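Long-range contacts in SusD superfamily protein (Parabacteroides distasonis, PDB 3OTN), which probably binds carbohydrate or another nutrient at the cell surface as an outer-membrane protein of the SusD type: residues A[17-22]-A[98-103]; A[38-43]-A[278-283]; A[148-153]-A[472-477]; A[360-365]-A[412-417]. All blocks are in the same frame, centred on the assembly; numbering follows the deposited sequence.

Contact 1 (A[17-22]-A[98-103]); sequences ESALAL and QKLGEF
The ring of Phe-103 and the methyl of Ala-19 meet face-on: CB of Ala-19 sits 4.1 Å from the ring centroid of Phe-103 and 24° off its normal, a CH-pi contact displaced toward the CE2-CZ bond. Two other residues of helix 15-25 come to the rim of the same ring. Leu-22, pointing the opposite way to the phenyl group, sets CD1 against Phe-103 CE1 at 3.6 Å, and Ser-18 brings OG to 3.8 Å from Phe-103 CZ. The same leucine methyl also rests on the root of Lys-99, with CD1 3.6 Å from Lys-99 CB; beyond that point the lysine chain bends at its second torsion (chi2 -65°) and carries its amine off toward Glu-102, a long salt bridge. Leu-100 adds its CD2 from the other helix, 3.9 Å from Ala-19 CB. The type I turn from Leu-100 to Phe-103 brings the ring back to helix 15-25, where Ala-19 and Leu-22 meet it. Helix 108-133 backs the contact, with Tyr-114 against Ala-19 and Met-115 and Val-118 against Leu-100. Cohesion between the two segments therefore rests on apolar and CH-pi contacts, with the charged end of Lys-99 kept at the margin.

Contact 2 (A[38-43]-A[278-283]); sequences PGWGCN and YDLEYG
Trp-40 and Tyr-282 form an edge-to-face (T-shaped) pair: the CD1-CE1 edge of the tyrosine ring is directed at the indole face, with the planes at 88° and the centroids of the five-membered ring and the phenol ring 4.7 Å apart. The closest atoms of the pair are Trp-40 NE1 and Tyr-282 CE1, at 3.3 Å. Farther along the indole, CA of Tyr-282 lies over the six-membered ring, 4.2 Å from its centroid, so backbone and side chain of one residue share the same aromatic system. Gly-41 meets the tyrosine ring from a different direction, its CA lying over one phenol face 3.5 Å from the centroid. The lack of a side chain lets this CA lie directly on the ring. Leu-280 meets the indole at CZ2, with CB at the ring edge in plane and CD1 3.7 Å from Trp-40 CZ2.

The reach of the indole follows from the first torsion of Trp-40 (chi1 -166°), which swings CG to the side of CA remote from the backbone N and lays the ring across 280-282. In the next shell, Gly-41 O bonds to Ser-284 OG, while Arg-266 touches the Tyr-282 side chain and shares a backbone hydrogen bond with that residue. Glu-281 turns its carboxylate to Ser-276 and Lys-318, and Met-36 of strand 36-37 packs on Tyr-282. The loop closing the 36-37/42-43 hairpin is thus joined to the later loop by aromatic and CH-pi packing, with hydrogen bonds and charged pairs left to the surrounding shell.

Contact 3 (A[148-153]-A[472-477]); sequences ELQVSR and ANPNLT
Ala-472, closing helix 467-472, offers its carbonyl O to Gln-150 NE2 at 3.1 Å, a nearly straight bond (170°) in the plane of the glutamine amide; the bend at chi2 (-82°) folds the glutamine chain back to reach it. Asn-473, the first residue to leave the helix, uses both ends of its amide. ND2 donates to Val-151 O at 2.9 Å, and OD1 accepts from Asn-475 N in an Asx turn, the donor lying above the carbonyl plane. Pro-474 fills the next place of the type I turn, its CD 3.5 Å from Gln-150 OE1. Asn-475 then sends ND2 to Gln-150 O, also at 2.9 Å, the acceptor in its amide plane; its own carbonyl O is reached by one water from Ser-152 OG, and a second water accepts from Arg-153 N and Thr-477 N. Leu-476 lays CD2 across Arg-153 CG at 3.8 Å. Finally Thr-477 OG1 accepts from Arg-153 NH1 at 3.0 Å, while the other guanidinium nitrogens bond to Asn-479 and Asp-135. Three side-chain amides thus hold irregular backbone together where repetitive strand pairing is absent, tying the C-terminal loop to the one before helix 156-172.

Contact 4 (A[360-365]-A[412-417]); sequences YTDVLL and DQRYFD. With EDO (1,2-ethanediol), chain S.
Arg-414 presents the NH1-NH2 end of its guanidinium to Asp-362, and both nitrogens donate to the single oxygen OD1, each at 3.0 Å and close to the guanidinium plane. The carboxylate is turned 47° against that plane: NH1 meets OD1 nearly along its C-O direction, NH2 from above the carboxylate. Asp-362 O also lies near the guanidinium plane, off NH1, whereas Leu-365 CB approaches obliquely, 3.8 Å from Arg-414 NH1. Across the helix, the ring of Tyr-360 has Leu-364 CD2 over one face, and its OH hydrogen-bonds O2 of an ethanediol, probably from the crystallisation liquor, that is also held by Gln-381 and Gln-388. Helices 360-375 and 403-418 pack antiparallel here, their local axes 10.5 Å apart at 167°, in the alpha-helical, TPR-clan framework of the SusD family. Leu-365 fills the space between them, its CD1 3.8 Å from Arg-414 CG and its CD2 4.0 Å from Gln-413 CB. One turn away Thr-361 CG2 abuts Asp-417 OD2 at 3.3 Å. The buried charges have further partners: Asp-362 OD2 pairs with Lys-423, Arg-414 NE with Asp-427, and the Asp-417 carboxylate with Arg-301 and Arg-392; Thr-361 OG1 is hydrogen-bonded to Glu-248 and also to Arg-392.

In the fold
The four contacts are separate, none touching another. Contact 4 is the most central, its centre about 13 Å from that of the chain; contact 3 lies on the opposite side of the chain's centre, the centres of contacts 3 and 4 being about 38 Å apart. Contacts 2 and 3 each join the N-terminal family region to the C-terminal one, and their segments alternate along the chain, whereas contact 1 stays within the former and contact 4 within the latter. Nearest atoms of contacts 1 and 3 are about 13 Å apart, those of contacts 2 and 4 about 17 Å. An acetate near Val-151 in contact 3 and the ethanediol on contact 4 probably come from the crystallisation liquor and do not establish a sugar site.

Contact 1 (A[17-22]-A[98-103])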
loop_
_atom_site.group_PDB
_atom_site.type_symbol
_atom_site.label_atom_id
_atom_site.label_comp_id
_atom_site.label_asym_id
_atom_site.label_seq_id
_atom_site.Cartn_x
_atom_site.Cartn_y
_atom_site.Cartn_z
ATOM N N GLU A 17 -23.429 -14.329 15.983
ATOM C CA GLU A 17 -23.711 -13.179 15.134
ATOM C C GLU A 17 -23.158 -11.881 15.735
ATOM O O GLU A 17 -22.623 -11.057 15.013
ATOM C CB GLU A 17 -25.220 -13.043 14.860
ATOM C CG GLU A 17 -25.835 -14.150 14.029
ATOM C CD GLU A 17 -27.358 -14.120 14.108
ATOM O OE1 GLU A 17 -27.904 -14.565 15.142
ATOM O OE2 GLU A 17 -27.983 -13.619 13.154
ATOM N N SER A 18 -23.296 -11.727 17.040
ATOM C CA SER A 18 -22.852 -10.504 17.739
ATOM C C SER A 18 -21.319 -10.369 17.691
ATOM O O SER A 18 -20.804 -9.316 17.330
ATOM C CB SER A 18 -23.376 -10.483 19.160
ATOM O OG SER A 18 -22.924 -9.327 19.826
ATOM N N ALA A 19 -20.625 -11.461 18.008
ATOM C CA ALA A 19 -19.159 -11.546 17.919
ATOM C C ALA A 19 -18.650 -11.316 16.495
ATOM O O ALA A 19 -17.688 -10.619 16.294
ATOM C CB ALA A 19 -18.679 -12.947 18.450
ATOM N N LEU A 20 -19.311 -11.902 15.494
ATOM C CA LEU A 20 -18.921 -11.688 14.094
ATOM C C LEU A 20 -19.072 -10.208 13.670
ATOM O O LEU A 20 -18.183 -9.650 12.975
ATOM C CB LEU A 20 -19.720 -12.625 13.171
ATOM C CG LEU A 20 -19.462 -12.591 11.668
ATOM C CD1 LEU A 20 -17.982 -12.776 11.325
ATOM C CD2 LEU A 20 -20.289 -13.694 10.987
ATOM N N ALA A 21 -20.176 -9.588 14.097
ATOM C CA ALA A 21 -20.430 -8.178 13.809
ATOM C C ALA A 21 -19.351 -7.280 14.445
ATOM O O ALA A 21 -18.814 -6.378 13.784
ATOM C CB ALA A 21 -21.867 -7.761 14.258
ATOM N N LEU A 22 -19.003 -7.543 15.692
ATOM C CA LEU A 22 -17.897 -6.813 16.353
ATOM C C LEU A 22 -16.599 -6.983 15.572
ATOM O O LEU A 22 -15.896 -6.006 15.313
ATOM C CB LEU A 22 -17.672 -7.327 17.780
ATOM C CG LEU A 22 -18.703 -6.935 18.823
ATOM C CD1 LEU A 22 -18.561 -7.895 20.024
ATOM C CD2 LEU A 22 -18.540 -5.432 19.214
ATOM N N GLN A 98 -12.666 -5.068 23.539
ATOM C CA GLN A 98 -13.274 -5.010 24.884
ATOM C C GLN A 98 -14.500 -5.907 24.929
ATOM O O GLN A 98 -14.620 -6.736 25.818
ATOM C CB GLN A 98 -13.682 -3.598 25.261
ATOM C CG GLN A 98 -14.268 -3.486 26.674
ATOM C CD GLN A 98 -15.018 -2.191 26.927
ATOM O OE1 GLN A 98 -16.038 -1.907 26.288
ATOM N NE2 GLN A 98 -14.552 -1.427 27.898
ATOM N N LYS A 99 -15.373 -5.796 23.923
ATOM C CA LYS A 99 -16.600 -6.597 23.908
ATOM C C LYS A 99 -16.345 -8.092 23.656
ATOM O O LYS A 99 -16.957 -8.955 24.321
ATOM C CB LYS A 99 -17.653 -6.019 22.963
ATOM C CG LYS A 99 -18.154 -4.575 23.326
ATOM C CD LYS A 99 -18.892 -4.571 24.660
ATOM C CE LYS A 99 -19.672 -3.268 24.940
ATOM N NZ LYS A 99 -19.764 -3.104 26.425
ATOM N N LEU A 100 -15.429 -8.417 22.749
ATOM C CA LEU A 100 -15.062 -9.833 22.506
ATOM C C LEU A 100 -14.567 -10.563 23.766
ATOM O O LEU A 100 -14.830 -11.761 23.937
ATOM C CB LEU A 100 -14.060 -9.979 21.360
ATOM C CG LEU A 100 -14.684 -9.729 19.973
ATOM C CD1 LEU A 100 -13.595 -9.487 18.907
ATOM C CD2 LEU A 100 -15.618 -10.885 19.552
ATOM N N GLY A 101 -13.863 -9.841 24.643
ATOM C CA GLY A 101 -13.377 -10.383 25.908
ATOM C C GLY A 101 -14.452 -10.660 26.938
ATOM O O GLY A 101 -14.189 -11.343 27.909
ATOM N N GLU A 102 -15.654 -10.130 26.732
ATOM C CA GLU A 102 -16.787 -10.329 27.631
ATOM C C GLU A 102 -17.689 -11.491 27.230
ATOM O O GLU A 102 -18.651 -11.773 27.943
ATOM C CB GLU A 102 -17.630 -9.050 27.685
ATOM C CG GLU A 102 -16.863 -7.838 28.217
ATOM C CD GLU A 102 -17.646 -6.533 28.099
ATOM O OE1 GLU A 102 -18.726 -6.548 27.475
ATOM O OE2 GLU A 102 -17.185 -5.496 28.643
ATOM N N PHE A 103 -17.414 -12.143 26.093
ATOM C CA PHE A 103 -18.142 -13.363 25.692
ATOM C C PHE A 103 -17.661 -14.530 26.551
ATOM O O PHE A 103 -16.465 -14.834 26.551
ATOM C CB PHE A 103 -17.889 -13.693 24.212
ATOM C CG PHE A 103 -18.701 -12.878 23.272
ATOM C CD1 PHE A 103 -18.324 -11.594 22.959
ATOM C CD2 PHE A 103 -19.860 -13.378 22.708
ATOM C CE1 PHE A 103 -19.076 -10.821 22.085
ATOM C CE2 PHE A 103 -20.622 -12.595 21.843
ATOM C CZ PHE A 103 -20.223 -11.311 21.535
#

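Contact 2 (A[38-43]-A[278-283])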
loop_
_atom_site.group_PDB
_atom_site.type_symbol
_atom_site.label_atom_id
_atom_site.label_comp_id
_atom_site.label_asym_id
_atom_site.label_seq_id
_atom_site.Cartn_x
_atom_site.Cartn_y
_atom_site.Cartn_z
ATOM N N PRO A 38 -12.620 14.281 -1.139
ATOM C CA PRO A 38 -13.175 15.504 -1.785
ATOM C C PRO A 38 -12.222 16.067 -2.793
ATOM O O PRO A 38 -11.032 16.090 -2.539
ATOM C CB PRO A 38 -13.321 16.469 -0.619
ATOM C CG PRO A 38 -13.594 15.616 0.514
ATOM C CD PRO A 38 -12.763 14.339 0.314
ATOM N N GLY A 39 -12.743 16.512 -3.932
ATOM C CA GLY A 39 -11.921 16.967 -5.033
ATOM C C GLY A 39 -12.259 16.121 -6.243
ATOM O O GLY A 39 -13.072 15.212 -6.134
ATOM N N TRP A 40 -11.609 16.377 -7.371
ATOM C CA TRP A 40 -11.878 15.607 -8.566
ATOM C C TRP A 40 -10.756 14.647 -8.752
ATOM O O TRP A 40 -9.591 15.046 -8.848
ATOM C CB TRP A 40 -11.967 16.489 -9.809
ATOM C CG TRP A 40 -12.565 15.804 -11.029
ATOM C CD1 TRP A 40 -13.799 15.170 -11.152
ATOM C CD2 TRP A 40 -11.937 15.699 -12.297
ATOM N NE1 TRP A 40 -13.949 14.682 -12.435
ATOM C CE2 TRP A 40 -12.822 14.994 -13.157
ATOM C CE3 TRP A 40 -10.708 16.125 -12.795
ATOM C CZ2 TRP A 40 -12.499 14.718 -14.488
ATOM C CZ3 TRP A 40 -10.382 15.852 -14.092
ATOM C CH2 TRP A 40 -11.274 15.160 -14.937
ATOM N N GLY A 41 -11.106 13.370 -8.812
ATOM C CA GLY A 41 -10.091 12.350 -8.949
ATOM C C GLY A 41 -9.138 12.313 -7.772
ATOM O O GLY A 41 -8.002 11.991 -7.947
ATOM N N CYS A 42 -9.617 12.629 -6.570
ATOM C CA CYS A 42 -8.785 12.576 -5.342
ATOM C C CYS A 42 -9.084 11.265 -4.608
ATOM O O CYS A 42 -10.231 10.861 -4.461
ATOM C CB CYS A 42 -9.096 13.769 -4.420
ATOM S SG CYS A 42 -8.573 15.354 -5.137
ATOM N N ASN A 43 -8.045 10.621 -4.135
ATOM C CA ASN A 43 -8.156 9.305 -3.498
ATOM C C ASN A 43 -7.006 9.207 -2.555
ATOM O O ASN A 43 -5.934 9.734 -2.864
ATOM C CB ASN A 43 -8.105 8.216 -4.576
ATOM C CG ASN A 43 -8.289 6.784 -4.011
ATOM O OD1 ASN A 43 -7.479 6.307 -3.233
ATOM N ND2 ASN A 43 -9.377 6.106 -4.418
ATOM N N TYR A 278 -16.953 5.401 -18.184
ATOM C CA TYR A 278 -17.163 6.341 -17.085
ATOM C C TYR A 278 -17.593 7.709 -17.621
ATOM O O TYR A 278 -17.228 8.077 -18.739
ATOM C CB TYR A 278 -15.887 6.502 -16.277
ATOM C CG TYR A 278 -15.470 5.251 -15.544
ATOM C CD1 TYR A 278 -16.083 4.892 -14.342
ATOM C CD2 TYR A 278 -14.451 4.433 -16.034
ATOM C CE1 TYR A 278 -15.719 3.722 -13.662
ATOM C CE2 TYR A 278 -14.060 3.269 -15.356
ATOM C CZ TYR A 278 -14.698 2.913 -14.166
ATOM O OH TYR A 278 -14.293 1.759 -13.480
ATOM N N ASP A 279 -18.343 8.473 -16.834
ATOM C CA ASP A 279 -18.714 9.814 -17.306
ATOM C C ASP A 279 -17.502 10.749 -17.488
ATOM O O ASP A 279 -17.537 11.635 -18.349
ATOM C CB ASP A 279 -19.845 10.457 -16.486
ATOM C CG ASP A 279 -19.535 10.578 -15.026
ATOM O OD1 ASP A 279 -18.439 10.188 -14.591
ATOM O OD2 ASP A 279 -20.410 11.085 -14.297
ATOM N N LEU A 280 -16.434 10.523 -16.712
ATOM C CA LEU A 280 -15.169 11.261 -16.851
ATOM C C LEU A 280 -13.980 10.451 -16.353
ATOM O O LEU A 280 -14.065 9.765 -15.328
ATOM C CB LEU A 280 -15.219 12.580 -16.068
ATOM C CG LEU A 280 -15.945 13.772 -16.765
ATOM C CD1 LEU A 280 -15.837 15.056 -15.935
ATOM C CD2 LEU A 280 -15.440 14.046 -18.219
ATOM N N GLU A 281 -12.874 10.534 -17.090
ATOM C CA GLU A 281 -11.616 9.973 -16.666
ATOM C C GLU A 281 -10.845 11.082 -15.956
ATOM O O GLU A 281 -10.869 12.219 -16.404
ATOM C CB GLU A 281 -10.824 9.498 -17.875
ATOM C CG GLU A 281 -11.543 8.456 -18.700
ATOM C CD GLU A 281 -12.392 9.007 -19.850
ATOM O OE1 GLU A 281 -12.222 10.182 -20.272
ATOM O OE2 GLU A 281 -13.201 8.224 -20.380
ATOM N N TYR A 282 -10.173 10.738 -14.860
ATOM C CA TYR A 282 -9.581 11.713 -13.976
ATOM C C TYR A 282 -8.174 12.104 -14.354
ATOM O O TYR A 282 -7.837 13.276 -14.265
ATOM C CB TYR A 282 -9.533 11.177 -12.550
ATOM C CG TYR A 282 -10.878 10.910 -11.914
ATOM C CD1 TYR A 282 -11.912 11.836 -11.997
ATOM C CD2 TYR A 282 -11.091 9.768 -11.153
ATOM C CE1 TYR A 282 -13.138 11.606 -11.389
ATOM C CE2 TYR A 282 -12.327 9.536 -10.520
ATOM C CZ TYR A 282 -13.335 10.460 -10.650
ATOM O OH TYR A 282 -14.549 10.256 -10.044
ATOM N N GLY A 283 -7.334 11.119 -14.690
ATOM C CA GLY A 283 -5.948 11.419 -15.002
ATOM C C GLY A 283 -5.156 11.969 -13.821
ATOM O O GLY A 283 -4.261 12.775 -14.041
#

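Contact 3 (A[148-153]-A[472-477])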
loop_
_atom_site.group_PDB
_atom_site.type_symbol
_atom_site.label_atom_id
_atom_site.label_comp_id
_atom_site.label_asym_id
_atom_site.label_seq_id
_atom_site.Cartn_x
_atom_site.Cartn_y
_atom_site.Cartn_z
ATOM N N GLU A 148 -8.172 11.747 29.542
ATOM C CA GLU A 148 -8.214 13.083 28.927
ATOM C C GLU A 148 -8.232 12.897 27.408
ATOM O O GLU A 148 -7.361 12.227 26.853
ATOM C CB GLU A 148 -7.010 13.946 29.392
ATOM C CG GLU A 148 -6.856 15.334 28.696
ATOM C CD GLU A 148 -8.139 16.188 28.693
ATOM O OE1 GLU A 148 -8.644 16.528 29.788
ATOM O OE2 GLU A 148 -8.634 16.534 27.589
ATOM N N LEU A 149 -9.243 13.467 26.754
ATOM C CA LEU A 149 -9.438 13.279 25.319
ATOM C C LEU A 149 -8.504 14.135 24.453
ATOM O O LEU A 149 -8.273 13.785 23.289
ATOM C CB LEU A 149 -10.922 13.462 24.935
ATOM C CG LEU A 149 -11.834 12.382 25.587
ATOM C CD1 LEU A 149 -13.329 12.639 25.315
ATOM C CD2 LEU A 149 -11.469 10.945 25.178
ATOM N N GLN A 150 -7.938 15.204 25.033
ATOM C CA GLN A 150 -6.852 15.982 24.422
ATOM C C GLN A 150 -5.527 15.202 24.559
ATOM O O GLN A 150 -4.608 15.622 25.232
ATOM C CB GLN A 150 -6.754 17.397 25.039
ATOM C CG GLN A 150 -8.058 18.223 24.932
ATOM C CD GLN A 150 -8.240 18.912 23.587
ATOM O OE1 GLN A 150 -7.722 19.996 23.394
ATOM N NE2 GLN A 150 -8.990 18.293 22.668
ATOM N N VAL A 151 -5.439 14.067 23.861
ATOM C CA VAL A 151 -4.247 13.193 23.901
ATOM C C VAL A 151 -3.023 13.876 23.277
ATOM O O VAL A 151 -3.162 14.876 22.586
ATOM C CB VAL A 151 -4.530 11.877 23.151
ATOM C CG1 VAL A 151 -5.645 11.093 23.874
ATOM C CG2 VAL A 151 -4.971 12.148 21.682
ATOM N N SER A 152 -1.842 13.314 23.528
ATOM C CA SER A 152 -0.593 13.761 22.950
ATOM C C SER A 152 -0.053 12.675 22.050
ATOM O O SER A 152 -0.427 11.514 22.172
ATOM C CB SER A 152 0.402 14.042 24.064
ATOM O OG SER A 152 -0.144 15.039 24.909
ATOM N N ARG A 153 0.833 13.063 21.149
ATOM C CA ARG A 153 1.482 12.123 20.253
ATOM C C ARG A 153 2.546 11.374 21.057
ATOM O O ARG A 153 3.304 11.988 21.784
ATOM C CB ARG A 153 2.134 12.857 19.074
ATOM C CG ARG A 153 1.158 13.721 18.273
ATOM C CD ARG A 153 1.916 14.660 17.352
ATOM N NE ARG A 153 2.656 13.916 16.367
ATOM C CZ ARG A 153 3.721 14.333 15.679
ATOM N NH1 ARG A 153 4.280 15.517 15.864
ATOM N NH2 ARG A 153 4.267 13.503 14.806
ATOM N N ALA A 472 -8.490 21.161 16.782
ATOM C CA ALA A 472 -9.368 20.396 17.700
ATOM C C ALA A 472 -8.649 20.006 19.012
ATOM O O ALA A 472 -9.269 19.898 20.050
ATOM C CB ALA A 472 -9.847 19.118 17.020
ATOM N N ASN A 473 -7.346 19.760 18.900
ATOM C CA ASN A 473 -6.512 19.247 19.976
ATOM C C ASN A 473 -5.134 19.905 19.901
ATOM O O ASN A 473 -4.215 19.355 19.283
ATOM C CB ASN A 473 -6.388 17.722 19.870
ATOM C CG ASN A 473 -5.603 17.127 21.018
ATOM O OD1 ASN A 473 -5.224 17.847 21.934
ATOM N ND2 ASN A 473 -5.337 15.811 20.965
ATOM N N PRO A 474 -4.977 21.069 20.546
ATOM C CA PRO A 474 -3.665 21.685 20.571
ATOM C C PRO A 474 -2.607 20.925 21.374
ATOM O O PRO A 474 -1.479 21.392 21.381
ATOM C CB PRO A 474 -3.915 23.064 21.214
ATOM C CG PRO A 474 -5.227 22.998 21.810
ATOM C CD PRO A 474 -6.005 21.946 21.123
ATOM N N ASN A 475 -2.948 19.824 22.063
ATOM C CA ASN A 475 -1.908 18.933 22.624
ATOM C C ASN A 475 -1.155 18.098 21.581
ATOM O O ASN A 475 -0.186 17.447 21.929
ATOM C CB ASN A 475 -2.442 18.016 23.755
ATOM C CG ASN A 475 -2.618 18.755 25.078
ATOM O OD1 ASN A 475 -1.987 19.771 25.305
ATOM N ND2 ASN A 475 -3.483 18.249 25.941
ATOM N N LEU A 476 -1.613 18.086 20.327
ATOM C CA LEU A 476 -0.845 17.486 19.232
ATOM C C LEU A 476 0.238 18.436 18.741
ATOM O O LEU A 476 -0.039 19.522 18.233
ATOM C CB LEU A 476 -1.742 17.098 18.056
ATOM C CG LEU A 476 -2.928 16.165 18.293
ATOM C CD1 LEU A 476 -3.752 16.020 17.005
ATOM C CD2 LEU A 476 -2.460 14.761 18.808
ATOM N N THR A 477 1.486 18.029 18.876
ATOM C CA THR A 477 2.599 18.745 18.226
ATOM C C THR A 477 2.551 18.531 16.694
ATOM O O THR A 477 1.732 17.745 16.182
ATOM C CB THR A 477 3.962 18.273 18.769
ATOM O OG1 THR A 477 4.117 16.869 18.503
ATOM C CG2 THR A 477 4.059 18.535 20.289
HETATM O O HOH W 1 1.351 17.442 24.678
HETATM O O HOH W 2 1.551 15.933 20.937
#

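Contact 4 (A[360-365]-A[412-417])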
loop_
_atom_site.group_PDB
_atom_site.type_symbol
_atom_site.label_atom_id
_atom_site.label_comp_id
_atom_site.label_asym_id
_atom_site.label_seq_id
_atom_site.Cartn_x
_atom_site.Cartn_y
_atom_site.Cartn_z
ATOM N N TYR A 360 1.917 -11.748 -2.659
ATOM C CA TYR A 360 3.077 -12.632 -2.513
ATOM C C TYR A 360 4.366 -12.089 -3.090
ATOM O O TYR A 360 5.443 -12.280 -2.486
ATOM C CB TYR A 360 2.736 -13.971 -3.152
ATOM C CG TYR A 360 3.631 -15.143 -2.847
ATOM C CD1 TYR A 360 3.991 -15.455 -1.550
ATOM C CD2 TYR A 360 3.998 -16.012 -3.858
ATOM C CE1 TYR A 360 4.739 -16.576 -1.284
ATOM C CE2 TYR A 360 4.745 -17.135 -3.604
ATOM C CZ TYR A 360 5.108 -17.413 -2.322
ATOM O OH TYR A 360 5.858 -18.511 -2.074
ATOM N N THR A 361 4.298 -11.396 -4.227
ATOM C CA THR A 361 5.549 -10.807 -4.799
ATOM C C THR A 361 6.282 -9.889 -3.809
ATOM O O THR A 361 7.505 -9.984 -3.656
ATOM C CB THR A 361 5.329 -10.090 -6.146
ATOM O OG1 THR A 361 4.904 -11.036 -7.125
ATOM C CG2 THR A 361 6.634 -9.405 -6.648
ATOM N N ASP A 362 5.524 -9.045 -3.111
ATOM C CA ASP A 362 6.041 -8.137 -2.082
ATOM C C ASP A 362 6.684 -8.948 -0.959
ATOM O O ASP A 362 7.792 -8.657 -0.542
ATOM C CB ASP A 362 4.871 -7.312 -1.530
ATOM C CG ASP A 362 5.284 -6.141 -0.616
ATOM O OD1 ASP A 362 6.492 -5.871 -0.332
ATOM O OD2 ASP A 362 4.317 -5.450 -0.184
ATOM N N VAL A 363 6.017 -10.014 -0.538
ATOM C CA VAL A 363 6.529 -10.834 0.558
ATOM C C VAL A 363 7.855 -11.506 0.150
ATOM O O VAL A 363 8.774 -11.542 0.947
ATOM C CB VAL A 363 5.526 -11.861 1.056
ATOM C CG1 VAL A 363 6.180 -12.772 2.131
ATOM C CG2 VAL A 363 4.292 -11.164 1.624
ATOM N N LEU A 364 7.929 -12.050 -1.063
ATOM C CA LEU A 364 9.174 -12.632 -1.583
ATOM C C LEU A 364 10.349 -11.615 -1.590
ATOM O O LEU A 364 11.468 -11.915 -1.135
ATOM C CB LEU A 364 8.964 -13.164 -2.999
ATOM C CG LEU A 364 7.974 -14.318 -3.225
ATOM C CD1 LEU A 364 8.094 -14.884 -4.637
ATOM C CD2 LEU A 364 8.197 -15.402 -2.186
ATOM N N LEU A 365 10.088 -10.410 -2.076
ATOM C CA LEU A 365 11.139 -9.394 -2.109
ATOM C C LEU A 365 11.475 -8.914 -0.684
ATOM O O LEU A 365 12.616 -8.601 -0.414
ATOM C CB LEU A 365 10.728 -8.236 -3.007
ATOM C CG LEU A 365 10.663 -8.608 -4.495
ATOM C CD1 LEU A 365 9.928 -7.505 -5.264
ATOM C CD2 LEU A 365 12.083 -8.786 -5.041
ATOM N N ASP A 412 15.585 -2.700 -6.907
ATOM C CA ASP A 412 15.175 -2.456 -8.287
ATOM C C ASP A 412 13.861 -3.183 -8.605
ATOM O O ASP A 412 12.896 -2.578 -9.143
ATOM C CB ASP A 412 16.242 -2.888 -9.296
ATOM C CG ASP A 412 17.334 -1.825 -9.538
ATOM O OD1 ASP A 412 17.395 -0.762 -8.864
ATOM O OD2 ASP A 412 18.162 -2.076 -10.434
ATOM N N GLN A 413 13.805 -4.472 -8.278
ATOM C CA GLN A 413 12.602 -5.230 -8.555
ATOM C C GLN A 413 11.399 -4.752 -7.740
ATOM O O GLN A 413 10.277 -4.861 -8.211
ATOM C CB GLN A 413 12.823 -6.745 -8.440
ATOM C CG GLN A 413 13.877 -7.282 -9.404
ATOM C CD GLN A 413 13.654 -6.824 -10.833
ATOM O OE1 GLN A 413 12.517 -6.754 -11.287
ATOM N NE2 GLN A 413 14.728 -6.505 -11.541
ATOM N N ARG A 414 11.630 -4.189 -6.554
ATOM C CA ARG A 414 10.566 -3.568 -5.807
ATOM C C ARG A 414 10.011 -2.360 -6.577
ATOM O O ARG A 414 8.793 -2.201 -6.676
ATOM C CB ARG A 414 11.019 -3.161 -4.413
ATOM C CG ARG A 414 11.260 -4.374 -3.488
ATOM C CD ARG A 414 11.545 -3.919 -2.047
ATOM N NE ARG A 414 10.327 -3.354 -1.494
ATOM C CZ ARG A 414 9.300 -4.052 -1.049
ATOM N NH1 ARG A 414 9.342 -5.377 -0.984
ATOM N NH2 ARG A 414 8.224 -3.419 -0.623
ATOM N N TYR A 415 10.900 -1.498 -7.082
ATOM C CA TYR A 415 10.462 -0.346 -7.850
ATOM C C TYR A 415 9.722 -0.812 -9.120
ATOM O O TYR A 415 8.612 -0.363 -9.410
ATOM C CB TYR A 415 11.632 0.542 -8.276
ATOM C CG TYR A 415 12.079 1.570 -7.234
ATOM C CD1 TYR A 415 12.694 1.179 -6.044
ATOM C CD2 TYR A 415 11.937 2.932 -7.475
ATOM C CE1 TYR A 415 13.154 2.120 -5.112
ATOM C CE2 TYR A 415 12.381 3.868 -6.560
ATOM C CZ TYR A 415 12.995 3.472 -5.398
ATOM O OH TYR A 415 13.400 4.427 -4.512
ATOM N N PHE A 416 10.345 -1.722 -9.852
ATOM C CA PHE A 416 9.835 -2.112 -11.152
ATOM C C PHE A 416 8.580 -2.968 -11.095
ATOM O O PHE A 416 7.693 -2.782 -11.942
ATOM C CB PHE A 416 10.895 -2.784 -11.995
ATOM C CG PHE A 416 12.106 -1.884 -12.315
ATOM C CD1 PHE A 416 11.937 -0.567 -12.767
ATOM C CD2 PHE A 416 13.382 -2.380 -12.209
ATOM C CE1 PHE A 416 13.058 0.234 -13.071
ATOM C CE2 PHE A 416 14.504 -1.588 -12.515
ATOM C CZ PHE A 416 14.327 -0.285 -12.949
ATOM N N ASP A 417 8.523 -3.911 -10.161
ATOM C CA ASP A 417 7.411 -4.858 -10.073
ATOM C C ASP A 417 6.243 -4.340 -9.249
ATOM O O ASP A 417 5.076 -4.621 -9.574
ATOM C CB ASP A 417 7.863 -6.213 -9.505
ATOM C CG ASP A 417 7.303 -7.384 -10.283
ATOM O OD1 ASP A 417 7.600 -7.413 -11.493
ATOM O OD2 ASP A 417 6.565 -8.237 -9.712
HETATM C C1 EDO S . 9.963 -19.538 -3.832
HETATM O O1 EDO S . 11.168 -19.872 -4.532
HETATM C C2 EDO S . 8.998 -18.836 -4.779
HETATM O O2 EDO S . 7.651 -19.152 -4.403
#